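Local structure of DUF176 (Nitrosomonas europaea, 2OMO) at residues A[46-51]-A[58-63]; A[52-57]-A[85-90]. The protein is of unknown function but may act as an oxidoreductase, possibly a monooxygenase of antibiotic-biosynthesis type. All coordinates share one frame; numbering follows the deposited sequence. Where two conformers were deposited one is given.

Contact 1: residues A[46-51]-A[58-63]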
# COMPACT_ATOMS: atom_id res chain seq x y z
N MSE A 46 -3.64 14.71 11.04
CA MSE A 46 -4.43 14.53 12.24
C MSE A 46 -5.10 13.17 12.24
O MSE A 46 -5.14 12.49 13.28
CB MSE A 46 -5.50 15.63 12.31
CG MSE A 46 -4.93 16.99 12.04
SE MSE A 46 -3.91 17.63 13.56
CE MSE A 46 -2.17 16.87 13.24
N ASN A 47 -5.66 12.79 11.09
CA ASN A 47 -6.27 11.46 10.91
C ASN A 47 -5.23 10.34 11.18
O ASN A 47 -5.46 9.44 11.98
CB ASN A 47 -6.84 11.39 9.48
CG ASN A 47 -7.69 10.13 9.20
OD1 ASN A 47 -7.89 9.31 10.07
ND2 ASN A 47 -8.17 9.99 7.95
N HIS A 48 -4.05 10.45 10.55
CA HIS A 48 -2.94 9.51 10.72
C HIS A 48 -2.55 9.36 12.21
O HIS A 48 -2.46 8.24 12.70
CB HIS A 48 -1.71 9.98 9.95
CG HIS A 48 -0.43 9.30 10.37
ND1 HIS A 48 -0.07 8.05 9.88
CD2 HIS A 48 0.55 9.68 11.21
CE1 HIS A 48 1.10 7.71 10.40
NE2 HIS A 48 1.49 8.67 11.22
N GLU A 49 -2.34 10.49 12.89
CA GLU A 49 -1.85 10.52 14.28
C GLU A 49 -2.78 9.77 15.21
O GLU A 49 -2.32 9.11 16.12
CB GLU A 49 -1.62 11.96 14.78
CG GLU A 49 -0.41 12.62 14.07
CD GLU A 49 -0.15 14.06 14.49
OE1 GLU A 49 -0.94 14.64 15.26
OE2 GLU A 49 0.87 14.62 14.03
N GLN A 50 -4.08 9.87 14.98
CA GLN A 50 -5.05 9.18 15.80
C GLN A 50 -5.24 7.73 15.32
O GLN A 50 -5.48 6.84 16.11
CB GLN A 50 -6.40 9.91 15.79
CG GLN A 50 -6.37 11.28 16.49
CD GLN A 50 -5.81 11.20 17.89
OE1 GLN A 50 -6.22 10.35 18.70
NE2 GLN A 50 -4.84 12.07 18.20
N SER A 51 -5.17 7.52 14.02
CA SER A 51 -5.50 6.21 13.47
C SER A 51 -4.45 5.18 13.83
O SER A 51 -4.79 4.01 14.06
CB SER A 51 -5.74 6.30 11.96
OG SER A 51 -6.96 6.98 11.69
N MSE A 58 -2.11 -1.56 11.72
CA MSE A 58 -0.78 -2.02 11.35
C MSE A 58 -0.06 -1.03 10.44
O MSE A 58 1.18 -0.95 10.46
CB MSE A 58 -0.89 -3.35 10.64
CG MSE A 58 -1.46 -4.33 11.60
SE MSE A 58 -1.39 -6.11 10.92
CE MSE A 58 0.58 -6.35 10.80
N ARG A 59 -0.82 -0.27 9.65
CA ARG A 59 -0.24 0.88 8.96
C ARG A 59 -1.34 1.87 8.71
O ARG A 59 -2.50 1.49 8.52
CB ARG A 59 0.30 0.53 7.53
CG ARG A 59 1.43 -0.48 7.39
CD ARG A 59 0.99 -1.93 7.31
NE ARG A 59 2.12 -2.82 6.91
CZ ARG A 59 3.06 -3.25 7.73
NH1 ARG A 59 3.04 -2.88 9.01
NH2 ARG A 59 4.04 -4.04 7.28
N PHE A 60 -0.95 3.14 8.64
CA PHE A 60 -1.87 4.19 8.21
C PHE A 60 -0.98 5.19 7.48
O PHE A 60 -0.92 6.38 7.81
CB PHE A 60 -2.63 4.81 9.39
CG PHE A 60 -3.99 5.35 8.99
CD1 PHE A 60 -5.13 4.52 9.02
CD2 PHE A 60 -4.10 6.67 8.53
CE1 PHE A 60 -6.38 5.03 8.59
CE2 PHE A 60 -5.34 7.20 8.12
CZ PHE A 60 -6.48 6.40 8.13
N ASP A 61 -0.27 4.68 6.48
CA ASP A 61 0.73 5.49 5.80
C ASP A 61 0.03 6.53 4.93
O ASP A 61 -0.94 6.23 4.20
CB ASP A 61 1.60 4.63 4.89
CG ASP A 61 2.42 3.59 5.65
OD1 ASP A 61 2.61 3.75 6.88
OD2 ASP A 61 2.94 2.60 5.02
N ILE A 62 0.56 7.74 4.97
CA ILE A 62 0.01 8.81 4.11
C ILE A 62 1.07 9.12 3.05
O ILE A 62 2.18 9.58 3.40
CB ILE A 62 -0.31 10.11 4.89
CG1 ILE A 62 -1.21 9.82 6.11
CG2 ILE A 62 -0.96 11.15 3.95
CD1 ILE A 62 -2.44 8.99 5.79
N LEU A 63 0.68 8.96 1.79
CA LEU A 63 1.63 9.04 0.66
C LEU A 63 1.23 10.11 -0.32
O LEU A 63 0.01 10.34 -0.54
CB LEU A 63 1.69 7.72 -0.08
CG LEU A 63 1.80 6.45 0.79
CD1 LEU A 63 1.72 5.18 -0.13
CD2 LEU A 63 3.08 6.42 1.61
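F60 stands on strand 57-65 with its side chain turned at helix 37-51, where S51 covers one face of the ring. The CB of S51 lies 3.5 Å from the centroid of the F60 ring and almost on the ring normal, a CH-pi contact over the middle of the face. N47, one turn earlier on the helix, reaches the far end of the same ring: its OD1 is 3.8 Å from F60 CZ. The amide and ring planes are inclined by 56°. With CG of F60 anti to the backbone N, the ring lies against S51 CB and the amide of N47. H87 and I52 also touch this ring. Segments 46-51 and 58-63 run nearly antiparallel (168°), their axes 8.5 Å apart at closest approach, as the helix lies over the antiparallel sheet of the ferredoxin-like fold known for this family. F60 also receives a bond through its backbone: H48 ND1 donates to F60 O over 2.8 Å, with the oxygen close to the imidazole plane. A chi1 of 164° swings the H48 ring off the helix to meet that carbonyl at the ring edge. On the same histidine, CB rests 3.9 Å from I62 CG1, the strand's next inward-facing side chain. Between F60 and I62, D61 points away from the helix; outside this contact, its OD2 forms a salt bridge with R59 NE of the second subunit.

Contact 2: residues A[52-57]-A[85-90]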
# COMPACT_ATOMS: atom_id res chain seq x y z
N ILE A 52 -3.19 5.59 13.92
CA ILE A 52 -2.12 4.65 14.31
C ILE A 52 -2.21 4.14 15.76
O ILE A 52 -1.52 3.20 16.13
CB ILE A 52 -0.69 5.14 13.99
CG1 ILE A 52 -0.31 6.40 14.78
CG2 ILE A 52 -0.57 5.31 12.45
CD1 ILE A 52 1.15 6.78 14.69
N ARG A 53 -3.08 4.80 16.53
CA ARG A 53 -3.37 4.45 17.90
C ARG A 53 -4.61 3.57 18.01
O ARG A 53 -4.99 3.15 19.12
CB ARG A 53 -3.58 5.74 18.69
CG ARG A 53 -2.37 6.66 18.68
CD ARG A 53 -2.64 7.95 19.44
NE ARG A 53 -3.16 7.66 20.77
CZ ARG A 53 -2.41 7.45 21.85
NH1 ARG A 53 -1.08 7.52 21.79
NH2 ARG A 53 -2.99 7.18 23.01
N GLU A 54 -5.28 3.29 16.90
CA GLU A 54 -6.48 2.45 16.93
C GLU A 54 -6.08 1.00 17.18
O GLU A 54 -5.04 0.53 16.66
CB GLU A 54 -7.28 2.53 15.64
CG GLU A 54 -7.95 3.85 15.34
CD GLU A 54 -8.53 3.91 13.95
OE1 GLU A 54 -8.81 2.83 13.35
OE2 GLU A 54 -8.71 5.03 13.43
N PRO A 55 -6.92 0.27 17.93
CA PRO A 55 -6.57 -1.13 18.18
C PRO A 55 -6.47 -1.94 16.85
O PRO A 55 -7.37 -1.89 15.97
CB PRO A 55 -7.72 -1.65 19.07
CG PRO A 55 -8.38 -0.38 19.65
CD PRO A 55 -8.24 0.63 18.50
N GLY A 56 -5.36 -2.65 16.69
CA GLY A 56 -5.20 -3.50 15.51
C GLY A 56 -4.72 -2.76 14.28
O GLY A 56 -4.53 -3.39 13.23
N ASN A 57 -4.50 -1.44 14.36
CA ASN A 57 -3.86 -0.74 13.20
C ASN A 57 -2.43 -1.22 12.97
O ASN A 57 -1.66 -1.33 13.93
CB ASN A 57 -3.80 0.78 13.37
CG ASN A 57 -3.34 1.45 12.11
OD1 ASN A 57 -2.23 1.91 12.03
ND2 ASN A 57 -4.20 1.46 11.08
N ALA A 85 -13.26 -1.74 10.25
CA ALA A 85 -14.65 -1.27 10.31
C ALA A 85 -14.82 -0.21 11.37
O ALA A 85 -15.54 0.75 11.17
CB ALA A 85 -15.59 -2.45 10.61
N ALA A 86 -14.16 -0.39 12.50
CA ALA A 86 -14.26 0.54 13.63
C ALA A 86 -13.71 1.92 13.28
O ALA A 86 -14.13 2.93 13.84
CB ALA A 86 -13.53 -0.00 14.82
N HIS A 87 -12.73 1.95 12.38
CA HIS A 87 -12.13 3.21 11.99
C HIS A 87 -13.17 4.24 11.53
O HIS A 87 -13.02 5.41 11.81
CB HIS A 87 -11.13 3.00 10.85
CG HIS A 87 -10.58 4.27 10.26
ND1 HIS A 87 -9.70 5.09 10.93
CD2 HIS A 87 -10.72 4.82 9.02
CE1 HIS A 87 -9.38 6.13 10.17
NE2 HIS A 87 -9.98 5.98 9.00
N LYS A 88 -14.19 3.81 10.80
CA LYS A 88 -15.13 4.76 10.21
C LYS A 88 -16.12 5.33 11.25
O LYS A 88 -16.89 6.25 10.94
CB LYS A 88 -15.86 4.16 9.00
CG LYS A 88 -14.92 3.99 7.78
CD LYS A 88 -15.72 3.93 6.45
CE LYS A 88 -14.98 3.16 5.36
NZ LYS A 88 -15.60 3.34 3.98
N GLU A 89 -16.00 4.81 12.47
CA GLU A 89 -16.83 5.18 13.62
C GLU A 89 -16.15 6.26 14.47
O GLU A 89 -16.78 6.92 15.31
CB GLU A 89 -17.08 3.95 14.51
CG GLU A 89 -18.21 3.04 14.06
CD GLU A 89 -18.74 2.19 15.22
OE1 GLU A 89 -19.81 2.53 15.78
OE2 GLU A 89 -18.07 1.19 15.58
N THR A 90 -14.85 6.44 14.25
CA THR A 90 -14.07 7.32 15.12
C THR A 90 -14.35 8.79 14.80
O THR A 90 -14.71 9.14 13.65
CB THR A 90 -12.55 7.00 15.03
OG1 THR A 90 -12.04 7.45 13.77
CG2 THR A 90 -12.30 5.51 15.15
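A histidine-carboxylate pair joins the turn leading into strand 57-65 to the end of helix 81-87. H87 ND1 donates to E54 OE2 over 2.7 Å in a nearly straight bond, 167° at the hydrogen. The carboxylate oxygen accepts with its syn lone pair and lies in the imidazole plane, and the two flat groups are 30° from coplanar. E54 extends beyond CG, carrying its carboxylate across to the histidine, and its other oxygen, OE1, comes within 3.4 Å of H87 CB. Several groups hold this buried carboxylate: Y78 OH bonds OE1, while S51 OG and H92 NE2 bond OE2. Together these bonds fix the rotation of the carboxylate. E54 is also the first residue of a type II beta turn, closed by N57 N bonding to E54 O at 3.1 Å; G56 occupies its third position with a positive phi of 83°. On the other segment, H87 opens a type I turn that ends at T90, the N-cap of helix 91-100. T90 CG2 only loosely approaches E54 OE2, at 4.0 Å, while T90 OG1 bonds back to H87 O at 3.0 Å.

How the contacts relate
Contact 1 and contact 2 lie side by side in one chain, their centres about 10 Å apart. Their segments alternate along the sequence: 46-51 ends helix 37-51, the loop 52-57 follows, 58-63 lies on strand 57-65, the outermost strand within this chain, and 85-90 comes after strand 71-78. The helix-to-strand connection closed by contact 1 is thus tied by contact 2 to the end of helix 81-87. The two contacts touch where H87 CE1 sits among N47, S51 and F60, making one continuous buried polar and aromatic region on the helical side of the sheet. Beyond it, strand 57-65 pairs with the second subunit, which extends the sheet across the dimer interface.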